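Local structure of molybdopterin synthase catalytic subunit (5MPO) at residues 88-93 against 119-124; 94-99 against 110-115; 48-53 against 106-111. The protein catalyses, as the large subunit of molybdopterin synthase, the transfer of two sulfur atoms from the thiocarboxylated small subunit MOCS2A to precursor Z, forming the dithiolene of molybdopterin. All blocks are in the same frame, centred on the assembly; numbering follows the deposited sequence.

Interaction 1: residues 88-93 against 119-124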
# COMPACT_ATOMS: atom_id res chain seq x y z
N LYS C 88 8.35 -13.77 8.86
CA LYS C 88 7.68 -14.38 7.73
C LYS C 88 8.10 -13.91 6.32
O LYS C 88 8.26 -14.72 5.41
CB LYS C 88 6.19 -14.16 7.85
CG LYS C 88 5.46 -14.74 6.67
CD LYS C 88 4.00 -14.74 6.88
CE LYS C 88 3.36 -15.27 5.64
NZ LYS C 88 1.92 -15.16 5.80
N TRP C 89 8.21 -12.60 6.16
CA TRP C 89 8.30 -11.92 4.90
C TRP C 89 9.74 -11.37 4.66
O TRP C 89 10.32 -10.82 5.56
CB TRP C 89 7.32 -10.75 4.90
CG TRP C 89 5.89 -11.16 4.74
CD1 TRP C 89 5.32 -11.71 3.62
CD2 TRP C 89 4.84 -11.04 5.69
NE1 TRP C 89 4.00 -11.93 3.81
CE2 TRP C 89 3.66 -11.54 5.07
CE3 TRP C 89 4.76 -10.53 6.99
CZ2 TRP C 89 2.40 -11.56 5.71
CZ3 TRP C 89 3.50 -10.57 7.67
CH2 TRP C 89 2.34 -11.09 7.01
N PRO C 90 10.26 -11.46 3.41
CA PRO C 90 11.61 -10.97 3.03
C PRO C 90 11.66 -9.47 2.79
O PRO C 90 12.04 -9.02 1.72
CB PRO C 90 11.88 -11.70 1.70
CG PRO C 90 10.53 -11.86 1.08
CD PRO C 90 9.61 -12.17 2.26
N VAL C 91 11.39 -8.70 3.82
CA VAL C 91 11.36 -7.25 3.68
C VAL C 91 12.73 -6.66 3.99
O VAL C 91 13.49 -7.24 4.75
CB VAL C 91 10.25 -6.60 4.57
CG1 VAL C 91 8.90 -7.22 4.25
CG2 VAL C 91 10.57 -6.71 6.07
N LYS C 92 13.00 -5.46 3.49
CA LYS C 92 14.24 -4.81 3.81
C LYS C 92 14.06 -3.84 4.98
O LYS C 92 14.50 -4.15 6.07
CB LYS C 92 14.79 -4.10 2.58
CG LYS C 92 16.18 -3.53 2.78
CD LYS C 92 17.14 -4.61 3.27
CE LYS C 92 18.59 -4.17 3.21
NZ LYS C 92 19.43 -5.18 3.90
N HIS C 93 13.39 -2.71 4.73
CA HIS C 93 13.11 -1.63 5.68
C HIS C 93 11.56 -1.50 6.00
O HIS C 93 10.69 -1.65 5.13
CB HIS C 93 13.55 -0.25 5.12
CG HIS C 93 14.97 -0.20 4.64
ND1 HIS C 93 16.04 -0.61 5.41
CD2 HIS C 93 15.49 0.25 3.47
CE1 HIS C 93 17.15 -0.44 4.72
NE2 HIS C 93 16.84 0.09 3.55
N ARG C 119 6.89 -7.79 -4.69
CA ARG C 119 5.78 -6.95 -4.28
C ARG C 119 4.82 -7.53 -3.28
O ARG C 119 4.17 -6.77 -2.55
CB ARG C 119 4.98 -6.50 -5.51
CG ARG C 119 4.14 -7.58 -6.20
CD ARG C 119 3.52 -6.95 -7.43
NE ARG C 119 2.67 -7.88 -8.13
CZ ARG C 119 3.10 -8.84 -8.95
NH1 ARG C 119 4.40 -9.01 -9.23
NH2 ARG C 119 2.20 -9.64 -9.50
N ALA C 120 4.65 -8.84 -3.30
CA ALA C 120 3.73 -9.50 -2.38
C ALA C 120 4.15 -9.27 -0.89
O ALA C 120 3.34 -9.06 -0.02
CB ALA C 120 3.68 -10.99 -2.69
N ALA C 121 5.43 -9.32 -0.64
CA ALA C 121 5.97 -9.18 0.68
C ALA C 121 5.65 -7.81 1.24
O ALA C 121 5.14 -7.70 2.35
CB ALA C 121 7.46 -9.38 0.62
N SER C 122 5.88 -6.78 0.44
CA SER C 122 5.66 -5.42 0.87
C SER C 122 4.16 -5.15 1.09
O SER C 122 3.81 -4.52 2.08
CB SER C 122 6.29 -4.44 -0.11
OG SER C 122 5.41 -4.22 -1.20
N LEU C 123 3.30 -5.66 0.22
CA LEU C 123 1.84 -5.47 0.38
C LEU C 123 1.30 -6.23 1.54
O LEU C 123 0.51 -5.72 2.28
CB LEU C 123 1.08 -5.97 -0.83
CG LEU C 123 1.32 -5.14 -2.10
CD1 LEU C 123 1.22 -5.99 -3.39
CD2 LEU C 123 0.33 -3.95 -2.09
N GLU C 124 1.70 -7.47 1.68
CA GLU C 124 1.22 -8.27 2.79
C GLU C 124 1.72 -7.76 4.15
O GLU C 124 0.96 -7.75 5.10
CB GLU C 124 1.59 -9.74 2.59
CG GLU C 124 0.79 -10.39 1.44
CD GLU C 124 1.14 -11.86 1.18
OE1 GLU C 124 1.79 -12.49 1.99
OE2 GLU C 124 0.76 -12.39 0.12
O HOH W 1 0.73 -14.68 3.39

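Interaction 2: residues 94-99 against 110-115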
# COMPACT_ATOMS: atom_id res chain seq x y z
N ILE C 94 11.26 -1.15 7.24
CA ILE C 94 9.90 -0.89 7.74
C ILE C 94 9.97 0.50 8.44
O ILE C 94 10.94 0.81 9.21
CB ILE C 94 9.51 -1.97 8.74
CG1 ILE C 94 9.77 -3.38 8.19
CG2 ILE C 94 8.15 -1.73 9.27
CD1 ILE C 94 9.55 -4.49 9.20
N ALA C 95 9.04 1.37 8.08
CA ALA C 95 8.91 2.64 8.72
C ALA C 95 7.49 2.69 9.24
O ALA C 95 6.58 2.31 8.52
CB ALA C 95 9.13 3.76 7.75
N VAL C 96 7.31 3.09 10.50
CA VAL C 96 5.98 3.30 11.10
C VAL C 96 5.93 4.61 11.84
O VAL C 96 6.61 4.78 12.83
CB VAL C 96 5.57 2.22 12.10
CG1 VAL C 96 4.19 2.57 12.69
CG2 VAL C 96 5.61 0.83 11.45
N PHE C 97 5.12 5.53 11.32
CA PHE C 97 5.06 6.88 11.82
C PHE C 97 3.67 7.12 12.29
O PHE C 97 2.74 7.00 11.49
CB PHE C 97 5.45 7.87 10.75
CG PHE C 97 6.91 8.08 10.64
CD1 PHE C 97 7.73 7.06 10.28
CD2 PHE C 97 7.47 9.30 10.94
CE1 PHE C 97 9.11 7.22 10.19
CE2 PHE C 97 8.86 9.48 10.86
CZ PHE C 97 9.69 8.43 10.49
N HIS C 98 3.50 7.39 13.57
CA HIS C 98 2.16 7.69 14.08
C HIS C 98 2.12 9.07 14.71
O HIS C 98 2.98 9.44 15.48
CB HIS C 98 1.71 6.60 15.05
CG HIS C 98 0.22 6.50 15.21
ND1 HIS C 98 -0.58 7.59 15.53
CD2 HIS C 98 -0.61 5.43 15.16
CE1 HIS C 98 -1.83 7.20 15.68
NE2 HIS C 98 -1.88 5.90 15.44
N ARG C 99 1.12 9.86 14.35
CA ARG C 99 0.98 11.21 14.86
C ARG C 99 0.13 11.23 16.10
O ARG C 99 -0.83 10.47 16.22
CB ARG C 99 0.37 12.12 13.83
CG ARG C 99 0.33 13.58 14.24
CD ARG C 99 0.01 14.40 13.04
NE ARG C 99 -0.48 15.69 13.45
CZ ARG C 99 -1.06 16.57 12.66
NH1 ARG C 99 -1.23 16.34 11.36
NH2 ARG C 99 -1.49 17.72 13.17
N ILE C 110 -1.25 8.19 10.55
CA ILE C 110 -0.35 7.05 10.49
C ILE C 110 0.19 6.93 9.07
O ILE C 110 -0.52 7.19 8.11
CB ILE C 110 -1.00 5.71 10.99
CG1 ILE C 110 -0.02 4.57 10.86
CG2 ILE C 110 -2.23 5.33 10.22
CD1 ILE C 110 -0.19 3.45 11.85
N ILE C 111 1.45 6.54 8.95
CA ILE C 111 2.01 6.20 7.67
C ILE C 111 2.88 5.04 8.00
O ILE C 111 3.77 5.13 8.87
CB ILE C 111 2.82 7.34 7.02
CG1 ILE C 111 1.95 8.53 6.67
CG2 ILE C 111 3.53 6.92 5.75
CD1 ILE C 111 2.80 9.72 6.21
N ILE C 112 2.62 3.95 7.30
CA ILE C 112 3.42 2.73 7.32
C ILE C 112 3.95 2.49 5.92
O ILE C 112 3.21 2.62 4.92
CB ILE C 112 2.57 1.53 7.74
CG1 ILE C 112 2.05 1.72 9.17
CG2 ILE C 112 3.42 0.28 7.71
CD1 ILE C 112 0.88 0.83 9.56
N ALA C 113 5.22 2.16 5.85
CA ALA C 113 5.86 1.83 4.62
C ALA C 113 6.76 0.58 4.81
O ALA C 113 7.43 0.46 5.82
CB ALA C 113 6.68 3.02 4.14
N VAL C 114 6.80 -0.29 3.80
CA VAL C 114 7.68 -1.45 3.75
C VAL C 114 8.29 -1.58 2.38
O VAL C 114 7.55 -1.48 1.40
CB VAL C 114 6.91 -2.78 4.04
CG1 VAL C 114 7.89 -3.96 4.04
CG2 VAL C 114 6.21 -2.70 5.38
N SER C 115 9.60 -1.83 2.32
CA SER C 115 10.30 -2.14 1.04
C SER C 115 10.77 -3.58 0.99
O SER C 115 11.17 -4.12 1.99
CB SER C 115 11.54 -1.23 0.82
OG SER C 115 12.46 -1.33 1.91

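Interaction 3: residues 48-53 against 106-111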
# COMPACT_ATOMS: atom_id res chain seq x y z
N LEU C 48 2.79 1.37 0.87
CA LEU C 48 2.51 2.33 1.94
C LEU C 48 1.04 2.33 2.31
O LEU C 48 0.19 2.06 1.47
CB LEU C 48 2.90 3.76 1.56
CG LEU C 48 4.38 4.01 1.31
CD1 LEU C 48 4.61 4.11 -0.17
CD2 LEU C 48 4.83 5.29 1.95
N PHE C 49 0.78 2.58 3.60
CA PHE C 49 -0.57 2.79 4.08
C PHE C 49 -0.59 4.14 4.78
O PHE C 49 0.30 4.45 5.56
CB PHE C 49 -1.09 1.69 5.04
CG PHE C 49 -2.46 2.03 5.59
CD1 PHE C 49 -3.60 1.88 4.79
CD2 PHE C 49 -2.60 2.62 6.85
CE1 PHE C 49 -4.86 2.27 5.28
CE2 PHE C 49 -3.86 3.00 7.36
CZ PHE C 49 -4.99 2.84 6.57
N VAL C 50 -1.61 4.93 4.51
CA VAL C 50 -1.72 6.27 5.09
C VAL C 50 -3.11 6.36 5.63
O VAL C 50 -4.07 6.12 4.88
CB VAL C 50 -1.49 7.35 4.05
CG1 VAL C 50 -1.66 8.74 4.67
CG2 VAL C 50 -0.14 7.17 3.40
N GLY C 51 -3.20 6.66 6.93
CA GLY C 51 -4.45 6.76 7.66
C GLY C 51 -4.70 8.25 7.83
O GLY C 51 -3.83 8.98 8.29
N THR C 52 -5.90 8.67 7.47
CA THR C 52 -6.30 10.07 7.42
C THR C 52 -7.59 10.27 8.18
O THR C 52 -8.43 9.38 8.22
CB THR C 52 -6.53 10.54 5.96
OG1 THR C 52 -7.29 9.57 5.24
CG2 THR C 52 -5.22 10.77 5.27
N THR C 53 -7.75 11.45 8.75
CA THR C 53 -8.97 11.80 9.47
C THR C 53 -10.13 12.03 8.47
O THR C 53 -10.03 12.88 7.58
CB THR C 53 -8.77 13.06 10.34
OG1 THR C 53 -7.75 12.85 11.32
CG2 THR C 53 -10.10 13.42 11.04
N SER C 106 -8.40 15.17 6.73
CA SER C 106 -7.52 14.99 5.59
C SER C 106 -6.02 14.99 5.86
O SER C 106 -5.26 14.85 4.93
CB SER C 106 -7.87 15.95 4.46
OG SER C 106 -9.10 15.52 3.91
N GLU C 107 -5.59 15.12 7.11
CA GLU C 107 -4.16 14.99 7.43
C GLU C 107 -3.96 13.62 8.02
O GLU C 107 -4.91 12.96 8.51
CB GLU C 107 -3.70 16.08 8.37
CG GLU C 107 -3.84 17.47 7.76
CD GLU C 107 -3.37 18.57 8.70
OE1 GLU C 107 -2.72 18.31 9.73
OE2 GLU C 107 -3.70 19.72 8.44
N ALA C 108 -2.72 13.15 7.91
CA ALA C 108 -2.39 11.77 8.21
C ALA C 108 -2.17 11.56 9.67
O ALA C 108 -1.40 12.31 10.28
CB ALA C 108 -1.13 11.34 7.42
N SER C 109 -2.82 10.54 10.23
CA SER C 109 -2.52 10.03 11.58
C SER C 109 -1.43 8.91 11.64
O SER C 109 -0.82 8.68 12.69
CB SER C 109 -3.80 9.50 12.22
OG SER C 109 -4.30 8.34 11.57
N ILE C 110 -1.25 8.19 10.55
CA ILE C 110 -0.35 7.05 10.49
C ILE C 110 0.19 6.93 9.07
O ILE C 110 -0.52 7.19 8.11
CB ILE C 110 -1.00 5.71 10.99
CG1 ILE C 110 -0.02 4.57 10.86
CG2 ILE C 110 -2.23 5.33 10.22
CD1 ILE C 110 -0.19 3.45 11.85
N ILE C 111 1.45 6.54 8.95
CA ILE C 111 2.01 6.20 7.67
C ILE C 111 2.88 5.04 8.00
O ILE C 111 3.77 5.13 8.87
CB ILE C 111 2.82 7.34 7.02
CG1 ILE C 111 1.95 8.53 6.67
CG2 ILE C 111 3.53 6.92 5.75
CD1 ILE C 111 2.80 9.72 6.21

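Interaction 1: residues 88-93 against 119-124
Ala121, in the first turns of helix 119-136, meets three successive residues of the 88-93 turn. Its CB packs on the proline ring, 3.9 Å from Pro90 CD, while its CA lies 3.9 Å from Trp89 CD1 at the pyrrole end of the indole. Val91 reaches the same alanine, its CG1 near the methyl and the carbonyl oxygen. Pro90 is the centre of an inverse gamma turn. One turn on, Glu124 supplies the polar grip. With Trp89 CG beside its backbone N (chi1 -75°), the pyrrole edge faces the helix, and NE1 donates to Glu124 OE1 over 2.9 Å, at 159° at the hydrogen. The oxygen lies near the indole plane and is met on its anti side, somewhat out of the carboxylate plane, which is turned 76° from the ring. OE1 accepts a second hydrogen bond, from a water that itself accepts from Lys88 NZ. Glu124 backbone atoms lie over one indole face, toward the rim; Lys88 CD covers the opposite face, 3.6 Å above the Trp89 ring centre. The contact lies at the surface, where helix 73-88 passes into strand 91-99: Val91 also packs on Ile85 and Val114, and Ser122 turns to strand 45-52.

Interaction 2: residues 94-99 against 110-115
Ala95 and Ala113 exchange backbone hydrogen bonds in both directions, and Phe97 and Ile111 do the same two residues further along. Phe97 N lies 2.8 Å from Ile111 O. The longest of the four bonds is the one from Ala113 N to Ala95 O, at 3.0 Å. They join two strands that run antiparallel, 179° between their directions and 4.8 Å apart. CA-H...O contacts accompany them at the non-hydrogen-bonded pairs; the shortest brings Ile110 CA to 3.2 Å from Phe97 O.

Apolar contacts alternate across the sheet. Ile94, Val96 and His98 share one face with Val114, Ile112 and Ile110, the side chains meeting loosely, as where the Val96 CG1 methyl lies 4.2 Å from the Ile112 CG1 methylene. On the other face the two alanine methyls sit side by side, where Ala95 packs on Val34 and Val38 of helix 31-38, while the Phe97 ring leads away from Ile111 toward Leu37.

The aromatic contact is at His98, whose imidazole has Ile110 CB off-centre over one face and Ile110 CD1 3.9 Å from its CD2. Ile110 CG1 stands opposite its own backbone N (chi1 178°), which carries CD1 to this ring. Two hydrogen bonds hold the imidazole: ND1 donates to Arg99 O from above the carbonyl plane (144° at the hydrogen), and NE2 bonds the backbone of the chain of another protein. Tyr67 meets the ring edge-to-face.

These are the two central strands of a four-stranded mixed sheet within this chain, helices 73-88 and 119-136 on the face of Ile94, Ile110 and Ile112, helix 31-38 on the other: the helix-covered sheet of the alpha/beta hammerhead fold of MoaE proteins.

Interaction 3: residues 48-53 against 106-111
Val50 is wedged between Ala108 and Ile111 at the close-packed end of this contact. Its CG1 touches Ala108 CB at 3.8 Å, and its CG2 lies alongside Ile111 CG1, the two side chains pointing the same way. Leu48 adds a methyl against Ile111 CG2, and helix 31-38 backs this group through Val31. On the reverse face the Phe49 ring, set roughly perpendicular to Ile110, receives Ile110 CG2 at its edge, 4.0 Å from CE2. That methyl also lies 3.7 Å from Gly51 CA, packing directly on the bare glycine backbone.

Gly51 is also where the register slips. Ser109 and Ile110 both face it, forming a classic beta bulge: Gly51 N donates to Ile110 O almost straight (169°), whereas Gly51 O takes Ser109 N at 2.7 Å with a more bent 143°. The bulge turns Ser109 OG to Tyr67 OH and to the backbone of the chain of another protein.

Beyond the bulge the contact relies more on backbone bonds than on interlocking side chains. Thr53 N reaches Glu107 O at 3.2 Å, and Thr53 O accepts from Ser106 N at 2.9 Å. Here Ser106 and Glu107 point away from the strand, the glutamate to a salt bridge with Arg99, and Thr52 CG2 merely brushes the Glu107 carbonyl. The Thr52 hydroxyl, lying between its backbone N and carbonyl carbon (chi1 45°), bonds Cys43 O of the second subunit.

Overall arrangement
All three contacts meet on strand 108-116 or the helix that follows it. Interactions 1 and 2 have centres 14 Å apart and continue into each other, Lys92 N lying 2.7 Å from Ser115 O. Interaction 2 passes into interaction 3 through the shared Ile110 and Ile111, with Ile112 O 2.8 Å from Phe49 N; strands 91-99, 108-116 and 45-52 lie side by side in that order. Interactions 1 and 3 both reach the second subunit, into which strand 45-52 continues the sheet. Of the predicted substrate-binding residues, Arg119 belongs to interaction 1; the Lys134 side chain is about 6 Å from those of Ile110 and Phe49, and that of Lys141 about 7 Å from those of His98 and Ser109.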